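Local coordinates for protein protease (Helicobacter pylori, PDB 5EUF) that is a zinc-dependent peptidase of the M16 family that probably cleaves human junctional adhesion molecule A and so compromises the gastric epithelial barrier, at residues B[263-268]-B[400-405]; B[254-259]-B[332-337]; B[58-63]-B[80-85]. All blocks are in the same frame, centred on the assembly; numbering follows the deposited sequence.

Contact 1 (B[263-268]-B[400-405]); sequences HKDQVA and VRVANE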
loop_
_atom_site.group_PDB
_atom_site.type_symbol
_atom_site.label_atom_id
_atom_site.label_comp_id
_atom_site.label_asym_id
_atom_site.label_seq_id
_atom_site.Cartn_x
_atom_site.Cartn_y
_atom_site.Cartn_z
ATOM N N HIS B 263 -20.672 14.386 -4.322
ATOM C CA HIS B 263 -21.265 14.011 -5.600
ATOM C C HIS B 263 -22.786 14.042 -5.526
ATOM O O HIS B 263 -23.364 13.960 -4.442
ATOM C CB HIS B 263 -20.779 12.624 -6.023
ATOM C CG HIS B 263 -20.938 12.343 -7.485
ATOM N ND1 HIS B 263 -22.080 11.783 -8.017
ATOM C CD2 HIS B 263 -20.093 12.533 -8.526
ATOM C CE1 HIS B 263 -21.934 11.646 -9.322
ATOM N NE2 HIS B 263 -20.738 12.094 -9.657
ATOM N N LYS B 264 -23.429 14.163 -6.683
ATOM C CA LYS B 264 -24.884 14.249 -6.746
ATOM C C LYS B 264 -25.544 12.893 -6.515
ATOM O O LYS B 264 -26.655 12.812 -5.988
ATOM C CB LYS B 264 -25.324 14.817 -8.098
ATOM N N ASP B 265 -24.852 11.828 -6.907
ATOM C CA ASP B 265 -25.414 10.484 -6.833
ATOM C C ASP B 265 -25.366 9.918 -5.422
ATOM O O ASP B 265 -25.916 8.849 -5.162
ATOM C CB ASP B 265 -24.682 9.547 -7.796
ATOM C CG ASP B 265 -25.098 9.756 -9.241
ATOM O OD1 ASP B 265 -26.267 10.134 -9.475
ATOM O OD2 ASP B 265 -24.259 9.540 -10.141
ATOM N N GLN B 266 -24.717 10.636 -4.513
ATOM C CA GLN B 266 -24.585 10.174 -3.135
ATOM C C GLN B 266 -25.939 10.016 -2.455
ATOM O O GLN B 266 -26.125 9.115 -1.637
ATOM C CB GLN B 266 -23.705 11.129 -2.323
ATOM C CG GLN B 266 -22.235 11.105 -2.707
ATOM C CD GLN B 266 -21.600 9.734 -2.533
ATOM O OE1 GLN B 266 -22.083 8.900 -1.761
ATOM N NE2 GLN B 266 -20.510 9.493 -3.254
ATOM N N VAL B 267 -26.882 10.889 -2.793
ATOM C CA VAL B 267 -28.202 10.841 -2.178
ATOM C C VAL B 267 -28.932 9.570 -2.598
ATOM O O VAL B 267 -29.554 8.900 -1.774
ATOM C CB VAL B 267 -29.046 12.074 -2.546
ATOM C CG1 VAL B 267 -30.397 12.022 -1.848
ATOM C CG2 VAL B 267 -28.304 13.349 -2.175
ATOM N N ALA B 268 -28.839 9.234 -3.880
ATOM C CA ALA B 268 -29.449 8.012 -4.395
ATOM C C ALA B 268 -28.776 6.779 -3.804
ATOM O O ALA B 268 -29.441 5.798 -3.471
ATOM C CB ALA B 268 -29.374 7.980 -5.908
ATOM N N VAL B 400 -32.210 3.163 -10.033
ATOM C CA VAL B 400 -31.807 2.126 -10.978
ATOM C C VAL B 400 -30.646 2.595 -11.859
ATOM O O VAL B 400 -29.761 1.809 -12.199
ATOM C CB VAL B 400 -32.992 1.685 -11.864
ATOM C CG1 VAL B 400 -32.561 0.601 -12.841
ATOM C CG2 VAL B 400 -34.137 1.187 -10.998
ATOM N N ARG B 401 -30.648 3.874 -12.223
ATOM C CA ARG B 401 -29.534 4.458 -12.970
ATOM C C ARG B 401 -28.240 4.355 -12.174
ATOM O O ARG B 401 -27.221 3.889 -12.681
ATOM C CB ARG B 401 -29.807 5.924 -13.313
ATOM C CG ARG B 401 -28.624 6.622 -13.980
ATOM C CD ARG B 401 -28.772 8.139 -13.980
ATOM N NE ARG B 401 -28.581 8.720 -12.652
ATOM C CZ ARG B 401 -29.560 9.220 -11.904
ATOM N NH1 ARG B 401 -30.808 9.220 -12.354
ATOM N NH2 ARG B 401 -29.290 9.727 -10.708
ATOM N N VAL B 402 -28.294 4.801 -10.924
ATOM C CA VAL B 402 -27.142 4.775 -10.036
ATOM C C VAL B 402 -26.678 3.341 -9.800
ATOM O O VAL B 402 -25.477 3.067 -9.739
ATOM C CB VAL B 402 -27.466 5.454 -8.691
ATOM C CG1 VAL B 402 -26.322 5.282 -7.710
ATOM C CG2 VAL B 402 -27.756 6.928 -8.909
ATOM N N ALA B 403 -27.641 2.429 -9.689
ATOM C CA ALA B 403 -27.343 1.014 -9.511
ATOM C C ALA B 403 -26.507 0.476 -10.669
ATOM O O ALA B 403 -25.400 -0.020 -10.464
ATOM C CB ALA B 403 -28.627 0.218 -9.369
ATOM N N ASN B 404 -27.034 0.588 -11.885
ATOM C CA ASN B 404 -26.327 0.104 -13.069
ATOM C C ASN B 404 -25.017 0.839 -13.328
ATOM O O ASN B 404 -24.121 0.318 -13.996
ATOM C CB ASN B 404 -27.222 0.217 -14.303
ATOM C CG ASN B 404 -28.292 -0.850 -14.341
ATOM O OD1 ASN B 404 -28.147 -1.866 -15.020
ATOM N ND2 ASN B 404 -29.374 -0.628 -13.606
ATOM N N GLU B 405 -24.908 2.051 -12.798
ATOM C CA GLU B 405 -23.731 2.876 -13.025
ATOM C C GLU B 405 -22.517 2.365 -12.262
ATOM O O GLU B 405 -21.412 2.310 -12.800
ATOM C CB GLU B 405 -24.014 4.324 -12.628
ATOM C CG GLU B 405 -22.848 5.269 -12.853
ATOM C CD GLU B 405 -22.635 5.607 -14.315
ATOM O OE1 GLU B 405 -23.544 5.335 -15.129
ATOM O OE2 GLU B 405 -21.560 6.148 -14.650
#

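Contact 2 (B[254-259]-B[332-337]); sequences LGYKVP and ALLEKL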
loop_
_atom_site.group_PDB
_atom_site.type_symbol
_atom_site.label_atom_id
_atom_site.label_comp_id
_atom_site.label_asym_id
_atom_site.label_seq_id
_atom_site.Cartn_x
_atom_site.Cartn_y
_atom_site.Cartn_z
ATOM N N LEU B 254 -18.682 -7.580 -0.219
ATOM C CA LEU B 254 -18.777 -7.204 -1.624
ATOM C C LEU B 254 -18.932 -5.695 -1.743
ATOM O O LEU B 254 -19.954 -5.136 -1.351
ATOM C CB LEU B 254 -19.948 -7.918 -2.305
ATOM C CG LEU B 254 -20.275 -7.493 -3.743
ATOM C CD1 LEU B 254 -19.075 -7.668 -4.664
ATOM C CD2 LEU B 254 -21.474 -8.262 -4.277
ATOM N N GLY B 255 -17.912 -5.039 -2.280
ATOM C CA GLY B 255 -17.921 -3.595 -2.388
ATOM C C GLY B 255 -17.765 -3.101 -3.808
ATOM O O GLY B 255 -17.032 -3.684 -4.608
ATOM N N TYR B 256 -18.464 -2.017 -4.121
ATOM C CA TYR B 256 -18.379 -1.396 -5.434
ATOM C C TYR B 256 -17.850 0.026 -5.300
ATOM O O TYR B 256 -18.266 0.765 -4.406
ATOM C CB TYR B 256 -19.748 -1.399 -6.121
ATOM C CG TYR B 256 -20.234 -2.776 -6.523
ATOM C CD1 TYR B 256 -20.982 -3.556 -5.650
ATOM C CD2 TYR B 256 -19.943 -3.295 -7.779
ATOM C CE1 TYR B 256 -21.428 -4.817 -6.018
ATOM C CE2 TYR B 256 -20.386 -4.550 -8.156
ATOM C CZ TYR B 256 -21.126 -5.308 -7.274
ATOM O OH TYR B 256 -21.563 -6.558 -7.653
ATOM N N LYS B 257 -16.925 0.402 -6.180
ATOM C CA LYS B 257 -16.373 1.752 -6.174
ATOM C C LYS B 257 -17.466 2.777 -6.432
ATOM O O LYS B 257 -18.433 2.513 -7.144
ATOM C CB LYS B 257 -15.258 1.894 -7.213
ATOM C CG LYS B 257 -13.942 1.263 -6.791
ATOM C CD LYS B 257 -13.323 1.989 -5.602
ATOM C CE LYS B 257 -12.101 1.244 -5.084
ATOM N NZ LYS B 257 -11.092 0.986 -6.152
ATOM N N VAL B 258 -17.297 3.956 -5.848
ATOM C CA VAL B 258 -18.351 4.954 -5.836
ATOM C C VAL B 258 -17.721 6.346 -5.770
ATOM O O VAL B 258 -16.628 6.501 -5.220
ATOM C CB VAL B 258 -19.317 4.687 -4.648
ATOM C CG1 VAL B 258 -19.537 5.926 -3.792
ATOM C CG2 VAL B 258 -20.631 4.112 -5.158
ATOM N N PRO B 259 -18.387 7.356 -6.361
ATOM C CA PRO B 259 -17.862 8.728 -6.424
ATOM C C PRO B 259 -17.483 9.315 -5.067
ATOM O O PRO B 259 -17.844 8.766 -4.025
ATOM C CB PRO B 259 -19.026 9.515 -7.032
ATOM C CG PRO B 259 -19.772 8.518 -7.829
ATOM C CD PRO B 259 -19.679 7.235 -7.058
ATOM N N ALA B 332 -27.531 -11.703 -7.294
ATOM C CA ALA B 332 -28.844 -11.976 -7.871
ATOM C C ALA B 332 -29.849 -10.878 -7.524
ATOM O O ALA B 332 -30.738 -10.561 -8.316
ATOM C CB ALA B 332 -29.356 -13.330 -7.399
ATOM N N LEU B 333 -29.706 -10.303 -6.333
ATOM C CA LEU B 333 -30.528 -9.169 -5.934
ATOM C C LEU B 333 -30.160 -7.931 -6.746
ATOM O O LEU B 333 -31.035 -7.217 -7.237
ATOM C CB LEU B 333 -30.371 -8.881 -4.439
ATOM C CG LEU B 333 -31.014 -9.881 -3.479
ATOM C CD1 LEU B 333 -30.845 -9.426 -2.039
ATOM C CD2 LEU B 333 -32.484 -10.065 -3.815
ATOM N N LEU B 334 -28.859 -7.687 -6.881
ATOM C CA LEU B 334 -28.360 -6.537 -7.626
ATOM C C LEU B 334 -28.745 -6.613 -9.099
ATOM O O LEU B 334 -29.026 -5.591 -9.726
ATOM C CB LEU B 334 -26.841 -6.425 -7.487
ATOM C CG LEU B 334 -26.316 -6.195 -6.070
ATOM C CD1 LEU B 334 -24.830 -5.881 -6.091
ATOM C CD2 LEU B 334 -27.099 -5.091 -5.377
ATOM N N GLU B 335 -28.750 -7.823 -9.651
ATOM C CA GLU B 335 -29.191 -8.024 -11.026
ATOM C C GLU B 335 -30.684 -7.742 -11.118
ATOM O O GLU B 335 -31.144 -7.080 -12.048
ATOM C CB GLU B 335 -28.874 -9.443 -11.506
ATOM C CG GLU B 335 -27.385 -9.725 -11.671
ATOM C CD GLU B 335 -27.091 -11.191 -11.940
ATOM O OE1 GLU B 335 -25.910 -11.536 -12.165
ATOM O OE2 GLU B 335 -28.041 -12.003 -11.924
ATOM N N LYS B 336 -31.429 -8.243 -10.136
ATOM C CA LYS B 336 -32.858 -7.967 -10.024
ATOM C C LYS B 336 -33.100 -6.467 -9.869
ATOM O O LYS B 336 -34.029 -5.911 -10.456
ATOM C CB LYS B 336 -33.460 -8.729 -8.842
ATOM C CG LYS B 336 -34.891 -8.343 -8.519
ATOM C CD LYS B 336 -35.322 -8.863 -7.156
ATOM C CE LYS B 336 -36.699 -8.329 -6.776
ATOM N NZ LYS B 336 -37.053 -8.638 -5.362
ATOM N N LEU B 337 -32.252 -5.820 -9.075
ATOM C CA LEU B 337 -32.305 -4.372 -8.904
ATOM C C LEU B 337 -32.011 -3.649 -10.215
ATOM O O LEU B 337 -32.763 -2.769 -10.627
ATOM C CB LEU B 337 -31.314 -3.924 -7.829
ATOM C CG LEU B 337 -31.004 -2.425 -7.770
ATOM C CD1 LEU B 337 -32.249 -1.625 -7.439
ATOM C CD2 LEU B 337 -29.903 -2.144 -6.761
#

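Contact 3 (B[58-63]-B[80-85]); sequences LNFKST and GVSNAS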
loop_
_atom_site.group_PDB
_atom_site.type_symbol
_atom_site.label_atom_id
_atom_site.label_comp_id
_atom_site.label_asym_id
_atom_site.label_seq_id
_atom_site.Cartn_x
_atom_site.Cartn_y
_atom_site.Cartn_z
ATOM N N LEU B 58 -4.196 9.775 22.870
ATOM C CA LEU B 58 -3.246 10.669 23.523
ATOM C C LEU B 58 -3.837 12.045 23.817
ATOM O O LEU B 58 -3.308 12.793 24.641
ATOM C CB LEU B 58 -1.985 10.819 22.668
ATOM C CG LEU B 58 -1.147 9.552 22.493
ATOM C CD1 LEU B 58 0.113 9.843 21.696
ATOM C CD2 LEU B 58 -0.801 8.952 23.846
ATOM N N ASN B 59 -4.937 12.373 23.148
ATOM C CA ASN B 59 -5.570 13.680 23.310
ATOM C C ASN B 59 -6.145 13.879 24.714
ATOM O O ASN B 59 -6.409 15.004 25.135
ATOM C CB ASN B 59 -6.668 13.867 22.259
ATOM C CG ASN B 59 -6.937 15.329 21.952
ATOM O OD1 ASN B 59 -6.128 15.997 21.305
ATOM N ND2 ASN B 59 -8.081 15.831 22.406
ATOM N N PHE B 60 -6.327 12.780 25.439
ATOM C CA PHE B 60 -6.866 12.842 26.792
ATOM C C PHE B 60 -5.778 12.606 27.834
ATOM O O PHE B 60 -6.059 12.227 28.971
ATOM C CB PHE B 60 -7.998 11.826 26.955
ATOM C CG PHE B 60 -9.140 12.054 26.011
ATOM C CD1 PHE B 60 -10.110 13.001 26.295
ATOM C CD2 PHE B 60 -9.234 11.337 24.831
ATOM C CE1 PHE B 60 -11.160 13.222 25.424
ATOM C CE2 PHE B 60 -10.282 11.553 23.956
ATOM C CZ PHE B 60 -11.247 12.498 24.254
ATOM N N LYS B 61 -4.533 12.834 27.431
ATOM C CA LYS B 61 -3.407 12.748 28.348
ATOM C C LYS B 61 -3.070 14.137 28.879
ATOM O O LYS B 61 -3.863 15.070 28.738
ATOM C CB LYS B 61 -2.196 12.119 27.661
ATOM C CG LYS B 61 -2.442 10.702 27.164
ATOM C CD LYS B 61 -2.763 9.753 28.311
ATOM C CE LYS B 61 -2.993 8.334 27.810
ATOM N NZ LYS B 61 -3.314 7.385 28.916
ATOM N N SER B 62 -1.891 14.276 29.479
ATOM C CA SER B 62 -1.529 15.507 30.177
ATOM C C SER B 62 -1.339 16.694 29.243
ATOM O O SER B 62 -0.881 16.544 28.108
ATOM C CB SER B 62 -0.252 15.305 30.994
ATOM O OG SER B 62 0.870 15.128 30.148
ATOM N N THR B 63 -1.702 17.872 29.742
ATOM C CA THR B 63 -1.466 19.129 29.043
ATOM C C THR B 63 -0.710 20.084 29.968
ATOM O O THR B 63 -0.118 19.654 30.958
ATOM C CB THR B 63 -2.779 19.785 28.583
ATOM O OG1 THR B 63 -3.560 20.142 29.728
ATOM C CG2 THR B 63 -3.579 18.830 27.708
ATOM N N GLY B 80 -21.139 15.586 32.584
ATOM C CA GLY B 80 -21.051 15.606 31.139
ATOM C C GLY B 80 -20.694 14.256 30.553
ATOM O O GLY B 80 -20.416 13.299 31.278
ATOM N N VAL B 81 -20.718 14.178 29.226
ATOM C CA VAL B 81 -20.306 12.976 28.512
ATOM C C VAL B 81 -19.362 13.356 27.383
ATOM O O VAL B 81 -19.701 14.193 26.547
ATOM C CB VAL B 81 -21.509 12.211 27.931
ATOM C CG1 VAL B 81 -21.037 10.991 27.155
ATOM C CG2 VAL B 81 -22.467 11.807 29.033
ATOM N N SER B 82 -18.180 12.751 27.356
ATOM C CA SER B 82 -17.202 13.060 26.315
ATOM C C SER B 82 -16.732 11.815 25.577
ATOM O O SER B 82 -16.086 10.943 26.160
ATOM C CB SER B 82 -15.993 13.787 26.907
ATOM O OG SER B 82 -15.112 12.880 27.548
ATOM N N ASN B 83 -17.059 11.738 24.291
ATOM C CA ASN B 83 -16.561 10.664 23.447
ATOM C C ASN B 83 -15.670 11.218 22.341
ATOM O O ASN B 83 -15.589 12.432 22.146
ATOM C CB ASN B 83 -17.720 9.861 22.848
ATOM C CG ASN B 83 -17.279 8.505 22.311
ATOM O OD1 ASN B 83 -16.227 7.985 22.694
ATOM N ND2 ASN B 83 -18.080 7.930 21.419
ATOM N N ALA B 84 -14.995 10.322 21.631
ATOM C CA ALA B 84 -14.142 10.699 20.513
ATOM C C ALA B 84 -14.148 9.598 19.465
ATOM O O ALA B 84 -14.379 8.431 19.782
ATOM C CB ALA B 84 -12.727 10.974 20.990
ATOM N N SER B 85 -13.892 9.969 18.216
ATOM C CA SER B 85 -13.833 8.994 17.136
ATOM C C SER B 85 -12.961 9.483 15.992
ATOM O O SER B 85 -12.991 10.659 15.628
ATOM C CB SER B 85 -15.235 8.684 16.610
ATOM O OG SER B 85 -15.677 9.700 15.729
#

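Contact 1 (B[263-268]-B[400-405])
In the C-terminal half of this M16 peptidase, helix 396-406 packs against the N-terminal region of helix 266-276 and its approach through a salt bridge and a single apolar methyl contact, with Asp265 facing Arg401 and Ala268 facing Val402. Arg401 NH2 donates to Asp265 OD1 over 3.3 Å, a long but nearly straight bond (N-H...O 170°). The carboxylate oxygen sits at the edge of the guanidinium, close to its plane, and the two flat groups are inclined by 28°. The arginine chain runs out extended and then bends at chi3 (72°), which turns its end toward Asp265. Each charged group has a further partner: Arg401 NH1 pairs with Asp398 one turn earlier on its own helix, and Asp265 OD2 bonds the hydroxyl of Tyr406, so the aspartate reaches helix 396-406 through both oxygens. The turn leading into helix 266-276 is held by a capping bond from Asp265 N to His263 ND1, 3.0 Å long. Next to the polar pair, Val402 is received among Ala268, Leu269 and Leu272. Its CG2 methyl lies 3.6 Å from Ala268 CB and equally near Asp265 OD1.

Contact 2 (B[254-259]-B[332-337])
With chi1 of -69° at Tyr256 and -62° at Leu334, each side chain leaves its backbone with CG anti to the carbonyl carbon, and the two approach from opposite directions. They meet where helix 323-338 packs on the mixed beta-sheet of the C-terminal half of the M16 fold, in a layered alpha/beta arrangement. Leu334 extends further through chi2, which sets CD1 anti to CA and carries that methyl to the phenol. CD1 comes within 3.6 Å of Tyr256 CE1 and 3.9 Å of Tyr256 CZ, approaching the ring obliquely on the hydroxyl side. Leu254, two residues back along the strand and pointing the same way, adds a looser touch: its CD2 stands 4.5 Å from Leu334 CD1. One leucine methyl is thus the tip that reaches both strand residues, bridging a backbone separation of 11.3 Å between Leu254 CA and Leu334 CA. The contact is buried and made by van der Waals packing, with no polar bond between the two segments.

Strand 251-258 lies in the middle of its sheet, hydrogen-bonded to strands 309-317 and 412-418 on its two sides. Around the meeting point, Leu276 and Phe313 also touch Leu334, while the ring of Phe407 meets that of Tyr256 with the planes at about 55°. Strand alternation sends Lys257 to the other face, where its ammonium bonds Gln234 and the carbonyl of Ala154. At the far end of the phenol, Tyr256 OH lies 3.7 Å from Leu334 CD1, a van der Waals contact.

Contact 3 (B[58-63]-B[80-85])
The ring of Phe60 meets Ala84 and Ser82 beside the inverted zinc motif HXXEH of the M16 peptidases, which ends just before the loop that carries the phenylalanine. Ala84 CB lies at the ring edge, near the ring plane, and is 3.9 Å from both Phe60 CE2 and Phe60 CZ, so the methyl straddles that ring bond. Ser82 is more distant: its OG stands 4.5 Å from Phe60 CE1 and approaches obliquely. Two alternate residues of strand 81-86 thus present their side chains to one aromatic ring, while Asn83 between them points away.

The ring is positioned by a type I beta turn from Leu58 to Lys61, which begins at the last residue of helix 51-58 and is closed by a bond from Lys61 N to Leu58 O of 3.0 Å. Chi1 of -60° swings CG anti to the carbonyl carbon and toward the strand. Phe71 of helix 70-77 meets the same ring edge-to-face and also touches Ser82, linking turn, helix and strand.

Further out, strand 81-86 is an outermost strand of its sheet within the chain, hydrogen-bonded to strand 91-98. It is probably the edge strand to which a substrate peptide adds, as in other M16 enzymes. The side chain of Ala84 lies about 4 Å (nearest atoms) from that of Glu56, the probable proton acceptor. On the strand itself, Asn83 OD1 turns back to accept a weak, bent bond from Ala84 N, 2.8 Å long with an angle of 145°.

Overall arrangement
Contacts 1 and 2 belong to the same C-terminal half, their centres about 11 Å apart, and share neighbouring elements: strand 251-258 leads into helix 266-276, and Ala403 of contact 1 packs on Leu337 of contact 2. Contact 2 is wholly buried and held by van der Waals packing, joining helix to sheet. Contact 1 joins helix 396-406 to the N-terminal region of helix 266-276 and is mixed, with a partly exposed salt bridge beside a buried methyl pair. Contact 3 lies on the opposite side of the chain's centre, its own centre about 38 Å and 39 Å from those of contacts 1 and 2. It is a surface contact of an aromatic edge, close to the catalytic zinc motif, whereas the other two lie away from the annotated sites.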